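RagB/SusD domain protein (Flavobacterium johnsoniae, PDB 5J90) binds chitin, probably at the cell surface as a SusD-type outer-membrane lipoprotein of a polysaccharide utilization locus. Local coordinates at residues R129-F134 against E155-Q160; S316-V321 against A427-G432; T167-L172 against F202-R207; E334-R339 against I361-D366. One frame throughout, in Å; residues are numbered along the deposited sequence.

Contact 1 of 4, residues R129-F134 against E155-Q160; sequences RMTDTF and EEVYTQ
Tyr158 and Asp132 carry the polar half of this contact, and Thr131 with Val157 carries the apolar half. Tyr158 OH donates to Asp132 OD1 at 2.6 Å, a short bond that takes the lone pair on the side of the second carboxylate oxygen. OD1 lies at the edge of the tyrosine ring, in its plane, and the ring and carboxylate planes are only 25° apart. The two side chains cross at about a right angle. Beside this bond lies the methyl of Thr131. With OG1 anti to the backbone N (chi1 179°), CG2 is left to face the other helix. It touches Val157 CG1 at 4.1 Å and Tyr158 CE1 at 4.0 Å. Thr131 OG1 bonds Gly135 O, just past the helix, and Gln154 NE2.

The buried carboxylate has further partners. Trp501 NE1 also donates to OD1, and Arg213 forms a salt bridge with OD2, which would be expected to favour the charged form. A phenylalanine in place of Tyr158 would probably keep the ring packing but leave OD1 without one of its donors, and the acid less firmly turned.

All four touching residues are buried. Toward solvent helix 154-177 is more open: Thr159 is exposed, and Glu155, which points away from the other helix, is partly exposed. The segment axes pass 10.8 Å apart at 163°, nearly antiparallel. Such antiparallel packing of successive helices is consistent with the TPR-like helical scaffold of SusD proteins.

Contact 2 of 4, residues S316-V321 against A427-G432; sequences SGIGAV and AGFPEG
Val321 and Phe429 meet where two largely non-helical runs face each other, with the CA atoms of Val321 and Pro430 8.1 Å apart and a cis peptide bond before Pro430. The run 427-432 links two helices. After helix 413-428, Glu431 N bonds Gly428 O at 2.9 Å, and Glu431 is both the centre of an inverse gamma turn and the N-cap residue of helix 432-442. Its carboxylate takes up backbone N-H groups of Gln433 and Glu434 in the first turn.

The contact itself is apolar and is carried by the Phe429 ring. CG is anti to the backbone N (chi1 -179°), which extends the ring from the turn toward 316-321. Two branched side chains receive its leading atoms. Ile318 CG2 lies 4.1 Å from Phe429 CZ, and the two side chains cross obliquely. Val321 comes in at about a right angle, its CG2 at the ring edge, near the ring plane and 3.9 Å from Phe429 CE1.

The surroundings enclose the ring further. Tyr286 stacks on Phe429, Phe287 meets it at about 55°, and Met64 of strand 64-65 touches both Phe429 and Ile318. The loop that carries Ile318 is itself tied by backbone bonds to the region of helix 283-286, through Gly319 with Tyr286 and Val321 with Ser285. The contact is thus plain hydrophobic packing of a loop against a helix-to-helix turn.

Pro430 folds back onto its own neighbour, its CB 3.7 Å above the centre of one face of the Phe429 ring.

Contact 3 of 4, residues T167-L172 against F202-R207; sequences TAVAEL and FANTLR
Asn204 ND2 is gripped by two acceptors, Gly235 O and Gln232 OE1, and this fixes the amide while its other end meets Val169. Asn204 OD1 lies 3.7 Å from Val169 CG2. This is a van der Waals touch between an oxygen and a methyl, and the two side chains cross at about a right angle.

Val169 fits as a knob among Val200, Ala203, Asn204 and Arg207 of helix 196-213. CG1 is anti to the backbone N (chi1 166°), and this leaves CG2, beside that N, to reach across. Within 202-207 its CG2 meets three residues. Ala203 CB is 3.8 Å away. The small alanine leaves room for the valine methyl, and here the CA atoms of Val169 and Ala203 are 7.0 Å apart. Arg207 NH2 lies farther from the methyl, at 4.3 Å.

The charge of Arg207 is answered outside the segments. NH1 forms a salt bridge with Glu225 and also bonds Phe162 O, and NH2 forms one with Asp166. The guanidinium is thereby held with its edge toward the valine, and its buried charge is probably balanced by these two acids.

The four touching residues are all buried. The segment axes pass 10.3 Å apart at 157°. This near-antiparallel pairing of helices 154-177 and 196-213 is consistent with the TPR-like helical scaffold of the SusD family.

Contact 4 of 4, residues E334-R339 against I361-D366; sequences EAYFLR and IKASFD
This is a partly buried, apolar contact between helix 332-344 and the later helix 353-368, and two aromatic residues of the first helix make it. Phe337 forms the more buried half. Its CG is anti to the carbonyl carbon (chi1 -64°), which swings the ring across to Ile361. CZ lies 3.5 Å from the backbone N of Ile361 and 4.0 Å from Ile361 CG1. CG1 sits at the ring edge, in its plane, and the side chains cross at about a right angle. Although the CB of Ile361 points away from the other helix, its CG1, beside the backbone N, still reaches the ring.

Tyr336 forms the other half, on the partly exposed side. Its CE1 touches Ala363 CB at 4.2 Å, obliquely to the ring. The hydroxyl goes past the contact and bonds Leu238 O, which holds the far end of the ring. On the outer side of helix 353-368, Lys362 NZ bridges to Asp366 OD2 at 2.9 Å, one turn on.

Without this ring, as with an alanine at Phe337, a gap is likely to open beside Ile361, and Ile361 CG1 would lose its aromatic partner.

Phe337 also rests on Gln423 and Lys424 of helix 413-428, so its ring lies where three helices converge. On another side of helix 332-344, Ala335 and Leu338 pack against helix 196-213.

Contacts 1 and 3 come first along the chain. They share helix 154-177, which packs on helix 113-134 in contact 1 and on helix 196-213 in contact 3, with centres about 17 Å apart. Contact 2 joins distant parts of the sequence, and contact 4 falls between its two segments. Their centres are about 17 Å apart, and they touch where Ala427 CB meets Ser364 OG at 3.5 Å. Contacts 3 and 4 touch through Thr205 and Ala335. Contacts 1 and 2 have centres about 26 Å apart, yet Arg129 and Glu431 form a salt bridge. Contacts 1, 3 and 4 thus link helices 113-134 to 353-368, consistent with a TPR-like scaffold, with the Phe429 turn beside it.

Contact 1 of 4, residues R129-F134 against E155-Q160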
loop_
_atom_site.group_PDB
_atom_site.type_symbol
_atom_site.label_atom_id
_atom_site.label_comp_id
_atom_site.label_asym_id
_atom_site.label_seq_id
_atom_site.Cartn_x
_atom_site.Cartn_y
_atom_site.Cartn_z
ATOM N N ARG A 129 -9.051 17.056 1.474
ATOM C CA ARG A 129 -8.007 17.485 0.546
ATOM C C ARG A 129 -6.634 17.423 1.215
ATOM O O ARG A 129 -5.649 16.967 0.618
ATOM C CB ARG A 129 -8.301 18.903 0.043
ATOM C CG ARG A 129 -9.502 18.965 -0.902
ATOM C CD ARG A 129 -10.134 20.373 -0.972
ATOM N NE ARG A 129 -9.151 21.449 -1.159
ATOM C CZ ARG A 129 -8.664 21.847 -2.333
ATOM N NH1 ARG A 129 -9.042 21.267 -3.466
ATOM N NH2 ARG A 129 -7.781 22.840 -2.388
ATOM N N MET A 130 -6.572 17.868 2.466
ATOM C CA MET A 130 -5.330 17.843 3.229
ATOM C C MET A 130 -4.780 16.428 3.390
ATOM O O MET A 130 -3.612 16.176 3.085
ATOM C CB MET A 130 -5.548 18.493 4.595
ATOM C CG MET A 130 -4.251 18.786 5.357
ATOM S SD MET A 130 -3.308 20.198 4.698
ATOM C CE MET A 130 -4.408 21.556 5.114
ATOM N N THR A 131 -5.608 15.497 3.854
ATOM C CA THR A 131 -5.100 14.138 4.002
ATOM C C THR A 131 -4.821 13.469 2.655
ATOM O O THR A 131 -3.869 12.696 2.524
ATOM C CB THR A 131 -5.985 13.250 4.906
ATOM O OG1 THR A 131 -5.424 11.932 4.971
ATOM C CG2 THR A 131 -7.395 13.124 4.354
ATOM N N ASP A 132 -5.602 13.805 1.636
ATOM C CA ASP A 132 -5.329 13.262 0.312
ATOM C C ASP A 132 -3.996 13.739 -0.250
ATOM O O ASP A 132 -3.426 13.095 -1.129
ATOM C CB ASP A 132 -6.465 13.592 -0.648
ATOM C CG ASP A 132 -7.715 12.794 -0.367
ATOM O OD1 ASP A 132 -7.682 11.842 0.445
ATOM O OD2 ASP A 132 -8.746 13.128 -0.984
ATOM N N THR A 133 -3.492 14.861 0.261
ATOM C CA THR A 133 -2.217 15.414 -0.177
ATOM C C THR A 133 -1.028 14.850 0.612
ATOM O O THR A 133 -0.019 14.481 0.023
ATOM C CB THR A 133 -2.252 16.953 -0.093
ATOM O OG1 THR A 133 -3.258 17.437 -0.995
ATOM C CG2 THR A 133 -0.926 17.564 -0.475
ATOM N N PHE A 134 -1.168 14.753 1.936
ATOM C CA PHE A 134 -0.044 14.397 2.806
ATOM C C PHE A 134 -0.073 12.973 3.355
ATOM O O PHE A 134 0.983 12.430 3.721
ATOM C CB PHE A 134 0.054 15.393 3.977
ATOM C CG PHE A 134 0.420 16.786 3.551
ATOM C CD1 PHE A 134 1.740 17.113 3.279
ATOM C CD2 PHE A 134 -0.559 17.764 3.396
ATOM C CE1 PHE A 134 2.080 18.384 2.853
ATOM C CE2 PHE A 134 -0.223 19.039 2.968
ATOM C CZ PHE A 134 1.097 19.346 2.701
ATOM N N GLU A 155 -6.022 6.232 7.601
ATOM C CA GLU A 155 -7.121 5.309 7.869
ATOM C C GLU A 155 -8.045 5.838 8.970
ATOM O O GLU A 155 -9.272 5.790 8.851
ATOM C CB GLU A 155 -6.552 3.934 8.231
ATOM C CG GLU A 155 -7.604 2.817 8.397
ATOM C CD GLU A 155 -8.043 2.580 9.836
ATOM O OE1 GLU A 155 -7.357 3.034 10.779
ATOM O OE2 GLU A 155 -9.093 1.919 10.028
ATOM N N GLU A 156 -7.446 6.332 10.047
ATOM C CA GLU A 156 -8.190 6.935 11.150
ATOM C C GLU A 156 -8.926 8.200 10.724
ATOM O O GLU A 156 -10.076 8.418 11.127
ATOM C CB GLU A 156 -7.241 7.272 12.309
ATOM C CG GLU A 156 -6.762 6.042 13.072
ATOM C CD GLU A 156 -5.502 6.300 13.893
ATOM O OE1 GLU A 156 -4.912 7.412 13.852
ATOM O OE2 GLU A 156 -5.084 5.357 14.599
ATOM N N VAL A 157 -8.268 9.038 9.926
ATOM C CA VAL A 157 -8.906 10.275 9.471
ATOM C C VAL A 157 -10.157 9.974 8.645
ATOM O O VAL A 157 -11.210 10.586 8.852
ATOM C CB VAL A 157 -7.930 11.189 8.700
ATOM C CG1 VAL A 157 -8.661 12.425 8.182
ATOM C CG2 VAL A 157 -6.763 11.601 9.604
ATOM N N TYR A 158 -10.054 9.024 7.723
ATOM C CA TYR A 158 -11.213 8.657 6.905
ATOM C C TYR A 158 -12.382 8.155 7.760
ATOM O O TYR A 158 -13.527 8.564 7.552
ATOM C CB TYR A 158 -10.826 7.664 5.791
ATOM C CG TYR A 158 -10.550 8.381 4.480
ATOM C CD1 TYR A 158 -9.378 9.111 4.297
ATOM C CD2 TYR A 158 -11.491 8.388 3.448
ATOM C CE1 TYR A 158 -9.138 9.802 3.117
ATOM C CE2 TYR A 158 -11.262 9.074 2.264
ATOM C CZ TYR A 158 -10.094 9.791 2.106
ATOM O OH TYR A 158 -9.900 10.474 0.920
ATOM N N THR A 159 -12.110 7.298 8.739
ATOM C CA THR A 159 -13.168 6.845 9.642
ATOM C C THR A 159 -13.822 8.021 10.362
ATOM O O THR A 159 -15.054 8.107 10.446
ATOM C CB THR A 159 -12.609 5.823 10.645
ATOM O OG1 THR A 159 -12.303 4.621 9.934
ATOM C CG2 THR A 159 -13.611 5.495 11.746
ATOM N N GLN A 160 -13.004 8.944 10.860
ATOM C CA GLN A 160 -13.553 10.124 11.528
ATOM C C GLN A 160 -14.402 11.004 10.604
ATOM O O GLN A 160 -15.463 11.489 11.004
ATOM C CB GLN A 160 -12.435 10.947 12.157
ATOM C CG GLN A 160 -11.714 10.276 13.292
ATOM C CD GLN A 160 -10.536 11.095 13.761
ATOM O OE1 GLN A 160 -10.713 12.088 14.476
ATOM N NE2 GLN A 160 -9.323 10.705 13.339
#

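Contact 2 of 4, residues S316-V321 against A427-G432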
loop_
_atom_site.group_PDB
_atom_site.type_symbol
_atom_site.label_atom_id
_atom_site.label_comp_id
_atom_site.label_asym_id
_atom_site.label_seq_id
_atom_site.Cartn_x
_atom_site.Cartn_y
_atom_site.Cartn_z
ATOM N N SER A 316 -2.305 28.620 -25.254
ATOM C CA SER A 316 -3.655 28.926 -24.774
ATOM C C SER A 316 -3.744 29.218 -23.278
ATOM O O SER A 316 -3.185 28.490 -22.454
ATOM C CB SER A 316 -4.636 27.801 -25.122
ATOM O OG SER A 316 -4.979 27.808 -26.501
ATOM N N GLY A 317 -4.462 30.277 -22.924
ATOM C CA GLY A 317 -4.698 30.593 -21.530
ATOM C C GLY A 317 -5.911 29.857 -20.983
ATOM O O GLY A 317 -6.668 29.233 -21.729
ATOM N N ILE A 318 -6.091 29.927 -19.667
ATOM C CA ILE A 318 -7.285 29.383 -19.034
ATOM C C ILE A 318 -8.439 30.323 -19.368
ATOM O O ILE A 318 -8.279 31.548 -19.356
ATOM C CB ILE A 318 -7.108 29.239 -17.507
ATOM C CG1 ILE A 318 -5.774 28.548 -17.176
ATOM C CG2 ILE A 318 -8.294 28.490 -16.910
ATOM C CD1 ILE A 318 -5.567 27.208 -17.873
ATOM N N GLY A 319 -9.599 29.753 -19.667
ATOM C CA GLY A 319 -10.685 30.510 -20.270
ATOM C C GLY A 319 -11.751 31.059 -19.343
ATOM O O GLY A 319 -11.536 31.242 -18.133
ATOM N N ALA A 320 -12.917 31.320 -19.926
ATOM C CA ALA A 320 -13.997 32.012 -19.236
ATOM C C ALA A 320 -14.475 31.348 -17.947
ATOM O O ALA A 320 -15.030 32.023 -17.079
ATOM C CB ALA A 320 -15.175 32.249 -20.185
ATOM N N VAL A 321 -14.263 30.037 -17.809
ATOM C CA VAL A 321 -14.737 29.344 -16.609
ATOM C C VAL A 321 -14.098 29.872 -15.327
ATOM O O VAL A 321 -14.690 29.754 -14.255
ATOM C CB VAL A 321 -14.577 27.797 -16.678
ATOM C CG1 VAL A 321 -15.463 27.210 -17.779
ATOM C CG2 VAL A 321 -13.122 27.393 -16.846
ATOM N N ALA A 427 -15.163 16.900 -16.925
ATOM C CA ALA A 427 -16.214 17.646 -16.241
ATOM C C ALA A 427 -15.716 18.453 -15.041
ATOM O O ALA A 427 -16.283 19.501 -14.720
ATOM C CB ALA A 427 -17.349 16.704 -15.823
ATOM N N GLY A 428 -14.669 17.965 -14.368
ATOM C CA GLY A 428 -14.221 18.579 -13.128
ATOM C C GLY A 428 -13.262 19.746 -13.288
ATOM O O GLY A 428 -12.914 20.374 -12.296
ATOM N N PHE A 429 -12.844 20.040 -14.520
ATOM C CA PHE A 429 -11.950 21.164 -14.772
ATOM C C PHE A 429 -12.596 22.438 -14.228
ATOM O O PHE A 429 -13.807 22.625 -14.391
ATOM C CB PHE A 429 -11.695 21.288 -16.278
ATOM C CG PHE A 429 -10.762 22.408 -16.641
ATOM C CD1 PHE A 429 -11.264 23.650 -17.020
ATOM C CD2 PHE A 429 -9.388 22.226 -16.601
ATOM C CE1 PHE A 429 -10.410 24.690 -17.346
ATOM C CE2 PHE A 429 -8.528 23.267 -16.927
ATOM C CZ PHE A 429 -9.046 24.500 -17.300
ATOM N N PRO A 430 -11.806 23.329 -13.591
ATOM C CA PRO A 430 -10.352 23.355 -13.390
ATOM C C PRO A 430 -9.894 22.874 -12.000
ATOM O O PRO A 430 -8.805 23.248 -11.550
ATOM C CB PRO A 430 -10.045 24.849 -13.521
ATOM C CG PRO A 430 -11.212 25.484 -12.832
ATOM C CD PRO A 430 -12.419 24.594 -13.140
ATOM N N GLU A 431 -10.706 22.064 -11.327
ATOM C CA GLU A 431 -10.399 21.659 -9.947
ATOM C C GLU A 431 -9.414 20.471 -9.885
ATOM O O GLU A 431 -9.796 19.301 -9.787
ATOM C CB GLU A 431 -11.695 21.369 -9.182
ATOM C CG GLU A 431 -11.602 21.587 -7.673
ATOM C CD GLU A 431 -10.555 20.699 -7.021
ATOM O OE1 GLU A 431 -10.871 19.528 -6.702
ATOM O OE2 GLU A 431 -9.410 21.160 -6.841
ATOM N N GLY A 432 -8.132 20.797 -9.930
ATOM C CA GLY A 432 -7.104 19.791 -10.099
ATOM C C GLY A 432 -6.911 18.807 -8.962
ATOM O O GLY A 432 -6.433 17.704 -9.204
#

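Contact 3 of 4, residues T167-L172 against F202-R207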
loop_
_atom_site.group_PDB
_atom_site.type_symbol
_atom_site.label_atom_id
_atom_site.label_comp_id
_atom_site.label_asym_id
_atom_site.label_seq_id
_atom_site.Cartn_x
_atom_site.Cartn_y
_atom_site.Cartn_z
ATOM N N THR A 167 -22.931 12.542 11.697
ATOM C CA THR A 167 -23.446 13.487 12.688
ATOM C C THR A 167 -24.154 14.664 12.016
ATOM O O THR A 167 -25.286 15.016 12.381
ATOM C CB THR A 167 -22.307 13.997 13.570
ATOM O OG1 THR A 167 -21.756 12.894 14.305
ATOM C CG2 THR A 167 -22.803 15.054 14.551
ATOM N N ALA A 168 -23.508 15.255 11.013
ATOM C CA ALA A 168 -24.075 16.403 10.307
ATOM C C ALA A 168 -25.379 16.068 9.584
ATOM O O ALA A 168 -26.361 16.820 9.656
ATOM C CB ALA A 168 -23.065 16.969 9.327
ATOM N N VAL A 169 -25.389 14.945 8.877
ATOM C CA VAL A 169 -26.573 14.527 8.135
ATOM C C VAL A 169 -27.755 14.252 9.064
ATOM O O VAL A 169 -28.885 14.663 8.779
ATOM C CB VAL A 169 -26.270 13.294 7.247
ATOM C CG1 VAL A 169 -27.559 12.660 6.746
ATOM C CG2 VAL A 169 -25.389 13.698 6.073
ATOM N N ALA A 170 -27.504 13.582 10.183
ATOM C CA ALA A 170 -28.586 13.280 11.122
ATOM C C ALA A 170 -29.158 14.560 11.721
ATOM O O ALA A 170 -30.376 14.718 11.806
ATOM C CB ALA A 170 -28.089 12.356 12.215
ATOM N N GLU A 171 -28.287 15.481 12.116
ATOM C CA GLU A 171 -28.723 16.720 12.760
ATOM C C GLU A 171 -29.553 17.585 11.815
ATOM O O GLU A 171 -30.646 18.048 12.176
ATOM C CB GLU A 171 -27.522 17.511 13.292
ATOM C CG GLU A 171 -27.895 18.833 13.953
ATOM C CD GLU A 171 -28.687 18.656 15.237
ATOM O OE1 GLU A 171 -28.430 17.675 15.965
ATOM O OE2 GLU A 171 -29.563 19.501 15.520
ATOM N N LEU A 172 -29.057 17.809 10.605
ATOM C CA LEU A 172 -29.784 18.662 9.668
ATOM C C LEU A 172 -31.070 18.001 9.172
ATOM O O LEU A 172 -32.081 18.678 8.964
ATOM C CB LEU A 172 -28.906 19.074 8.491
ATOM C CG LEU A 172 -27.722 19.966 8.863
ATOM C CD1 LEU A 172 -26.906 20.272 7.623
ATOM C CD2 LEU A 172 -28.185 21.257 9.552
ATOM N N PHE A 202 -25.246 17.641 -0.425
ATOM C CA PHE A 202 -23.810 17.804 -0.640
ATOM C C PHE A 202 -23.043 16.830 0.256
ATOM O O PHE A 202 -22.164 16.108 -0.225
ATOM C CB PHE A 202 -23.362 19.255 -0.398
ATOM C CG PHE A 202 -21.862 19.425 -0.324
ATOM C CD1 PHE A 202 -21.034 18.906 -1.314
ATOM C CD2 PHE A 202 -21.279 20.100 0.738
ATOM C CE1 PHE A 202 -19.649 19.051 -1.243
ATOM C CE2 PHE A 202 -19.896 20.251 0.808
ATOM C CZ PHE A 202 -19.093 19.733 -0.176
ATOM N N ALA A 203 -23.380 16.783 1.541
ATOM C CA ALA A 203 -22.705 15.866 2.457
ATOM C C ALA A 203 -22.796 14.418 1.970
ATOM O O ALA A 203 -21.810 13.681 2.043
ATOM C CB ALA A 203 -23.273 15.989 3.873
ATOM N N ASN A 204 -23.968 14.000 1.487
ATOM C CA ASN A 204 -24.115 12.653 0.942
ATOM C C ASN A 204 -23.173 12.432 -0.242
ATOM O O ASN A 204 -22.558 11.363 -0.379
ATOM C CB ASN A 204 -25.556 12.402 0.474
ATOM C CG ASN A 204 -26.572 12.440 1.606
ATOM O OD1 ASN A 204 -26.252 12.186 2.770
ATOM N ND2 ASN A 204 -27.820 12.740 1.256
ATOM N N THR A 205 -23.062 13.434 -1.111
ATOM C CA THR A 205 -22.248 13.289 -2.310
ATOM C C THR A 205 -20.757 13.263 -1.946
ATOM O O THR A 205 -19.976 12.511 -2.529
ATOM C CB THR A 205 -22.535 14.418 -3.315
ATOM O OG1 THR A 205 -23.952 14.537 -3.495
ATOM C CG2 THR A 205 -21.900 14.108 -4.666
ATOM N N LEU A 206 -20.379 14.068 -0.958
ATOM C CA LEU A 206 -19.015 14.058 -0.430
ATOM C C LEU A 206 -18.704 12.691 0.188
ATOM O O LEU A 206 -17.608 12.153 -0.025
ATOM C CB LEU A 206 -18.859 15.183 0.596
ATOM C CG LEU A 206 -17.511 15.397 1.278
ATOM C CD1 LEU A 206 -16.382 15.472 0.270
ATOM C CD2 LEU A 206 -17.572 16.662 2.143
ATOM N N ARG A 207 -19.659 12.114 0.926
ATOM C CA ARG A 207 -19.481 10.754 1.430
ATOM C C ARG A 207 -19.215 9.772 0.283
ATOM O O ARG A 207 -18.344 8.916 0.384
ATOM C CB ARG A 207 -20.707 10.278 2.221
ATOM C CG ARG A 207 -20.503 8.873 2.801
ATOM C CD ARG A 207 -21.779 8.245 3.391
ATOM N NE ARG A 207 -22.462 9.143 4.314
ATOM C CZ ARG A 207 -22.059 9.427 5.549
ATOM N NH1 ARG A 207 -20.955 8.881 6.054
ATOM N NH2 ARG A 207 -22.767 10.288 6.281
#

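Contact 4 of 4, residues E334-R339 against I361-D366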
loop_
_atom_site.group_PDB
_atom_site.type_symbol
_atom_site.label_atom_id
_atom_site.label_comp_id
_atom_site.label_asym_id
_atom_site.label_seq_id
_atom_site.Cartn_x
_atom_site.Cartn_y
_atom_site.Cartn_z
ATOM N N GLU A 334 -20.057 14.935 -11.293
ATOM C CA GLU A 334 -19.241 14.004 -10.523
ATOM C C GLU A 334 -20.100 12.970 -9.804
ATOM O O GLU A 334 -19.715 11.810 -9.705
ATOM C CB GLU A 334 -18.382 14.751 -9.497
ATOM C CG GLU A 334 -17.551 13.789 -8.642
ATOM C CD GLU A 334 -16.628 14.460 -7.646
ATOM O OE1 GLU A 334 -16.356 15.675 -7.772
ATOM O OE2 GLU A 334 -16.160 13.749 -6.728
ATOM N N ALA A 335 -21.256 13.379 -9.290
ATOM C CA ALA A 335 -22.139 12.431 -8.619
ATOM C C ALA A 335 -22.589 11.315 -9.570
ATOM O O ALA A 335 -22.664 10.146 -9.170
ATOM C CB ALA A 335 -23.332 13.151 -8.015
ATOM N N TYR A 336 -22.889 11.664 -10.821
ATOM C CA TYR A 336 -23.250 10.652 -11.806
ATOM C C TYR A 336 -22.089 9.721 -12.123
ATOM O O TYR A 336 -22.292 8.511 -12.261
ATOM C CB TYR A 336 -23.764 11.298 -13.095
ATOM C CG TYR A 336 -25.144 11.897 -12.957
ATOM C CD1 TYR A 336 -25.314 13.264 -12.769
ATOM C CD2 TYR A 336 -26.280 11.088 -13.002
ATOM C CE1 TYR A 336 -26.583 13.819 -12.646
ATOM C CE2 TYR A 336 -27.546 11.632 -12.869
ATOM C CZ TYR A 336 -27.690 12.989 -12.690
ATOM O OH TYR A 336 -28.953 13.520 -12.557
ATOM N N PHE A 337 -20.874 10.256 -12.243
ATOM C CA PHE A 337 -19.725 9.414 -12.565
ATOM C C PHE A 337 -19.309 8.539 -11.381
ATOM O O PHE A 337 -18.820 7.423 -11.574
ATOM C CB PHE A 337 -18.553 10.256 -13.079
ATOM C CG PHE A 337 -18.846 10.974 -14.377
ATOM C CD1 PHE A 337 -19.299 10.270 -15.490
ATOM C CD2 PHE A 337 -18.690 12.346 -14.479
ATOM C CE1 PHE A 337 -19.582 10.935 -16.692
ATOM C CE2 PHE A 337 -18.973 13.005 -15.672
ATOM C CZ PHE A 337 -19.410 12.297 -16.774
ATOM N N LEU A 338 -19.530 9.032 -10.163
ATOM C CA LEU A 338 -19.316 8.212 -8.978
ATOM C C LEU A 338 -20.319 7.058 -8.970
ATOM O O LEU A 338 -19.942 5.906 -8.748
ATOM C CB LEU A 338 -19.467 9.055 -7.713
ATOM C CG LEU A 338 -18.242 9.905 -7.385
ATOM C CD1 LEU A 338 -18.623 10.963 -6.383
ATOM C CD2 LEU A 338 -17.129 9.021 -6.837
ATOM N N ARG A 339 -21.589 7.369 -9.218
ATOM C CA ARG A 339 -22.614 6.328 -9.268
ATOM C C ARG A 339 -22.363 5.343 -10.407
ATOM O O ARG A 339 -22.584 4.141 -10.240
ATOM C CB ARG A 339 -24.012 6.940 -9.373
ATOM C CG ARG A 339 -24.464 7.678 -8.110
ATOM C CD ARG A 339 -25.672 8.576 -8.406
ATOM N NE ARG A 339 -26.852 7.785 -8.698
ATOM C CZ ARG A 339 -27.932 8.226 -9.337
ATOM N NH1 ARG A 339 -28.022 9.472 -9.806
ATOM N NH2 ARG A 339 -28.936 7.396 -9.519
ATOM N N ILE A 361 -22.357 13.007 -18.498
ATOM C CA ILE A 361 -21.903 13.809 -19.635
ATOM C C ILE A 361 -22.920 14.909 -19.952
ATOM O O ILE A 361 -22.549 16.076 -20.112
ATOM C CB ILE A 361 -21.636 12.938 -20.877
ATOM C CG1 ILE A 361 -20.556 11.892 -20.571
ATOM C CG2 ILE A 361 -21.207 13.800 -22.067
ATOM C CD1 ILE A 361 -20.421 10.830 -21.651
ATOM N N LYS A 362 -24.198 14.543 -20.015
ATOM C CA LYS A 362 -25.257 15.526 -20.260
ATOM C C LYS A 362 -25.281 16.621 -19.195
ATOM O O LYS A 362 -25.403 17.803 -19.511
ATOM C CB LYS A 362 -26.620 14.844 -20.341
ATOM C CG LYS A 362 -27.791 15.818 -20.441
ATOM C CD LYS A 362 -29.131 15.091 -20.377
ATOM C CE LYS A 362 -30.253 16.037 -19.965
ATOM N NZ LYS A 362 -30.213 17.307 -20.743
ATOM N N ALA A 363 -25.156 16.234 -17.930
ATOM C CA ALA A 363 -25.134 17.211 -16.846
ATOM C C ALA A 363 -24.007 18.225 -17.042
ATOM O O ALA A 363 -24.212 19.436 -16.864
ATOM C CB ALA A 363 -24.988 16.514 -15.495
ATOM N N SER A 364 -22.823 17.743 -17.402
ATOM C CA SER A 364 -21.686 18.623 -17.624
ATOM C C SER A 364 -21.891 19.546 -18.836
ATOM O O SER A 364 -21.597 20.740 -18.757
ATOM C CB SER A 364 -20.395 17.806 -17.770
ATOM O OG SER A 364 -19.288 18.660 -17.997
ATOM N N PHE A 365 -22.375 18.992 -19.947
ATOM C CA PHE A 365 -22.675 19.810 -21.127
ATOM C C PHE A 365 -23.670 20.908 -20.761
ATOM O O PHE A 365 -23.478 22.075 -21.136
ATOM C CB PHE A 365 -23.235 18.955 -22.269
ATOM C CG PHE A 365 -22.192 18.428 -23.226
ATOM C CD1 PHE A 365 -21.125 17.652 -22.781
ATOM C CD2 PHE A 365 -22.304 18.675 -24.589
ATOM C CE1 PHE A 365 -20.184 17.157 -23.673
ATOM C CE2 PHE A 365 -21.368 18.184 -25.482
ATOM C CZ PHE A 365 -20.305 17.419 -25.026
ATOM N N ASP A 366 -24.726 20.553 -20.032
ATOM C CA ASP A 366 -25.714 21.539 -19.606
ATOM C C ASP A 366 -25.084 22.591 -18.699
ATOM O O ASP A 366 -25.364 23.789 -18.830
ATOM C CB ASP A 366 -26.884 20.863 -18.891
ATOM C CG ASP A 366 -27.749 20.038 -19.824
ATOM O OD1 ASP A 366 -27.645 20.201 -21.061
ATOM O OD2 ASP A 366 -28.546 19.229 -19.309
#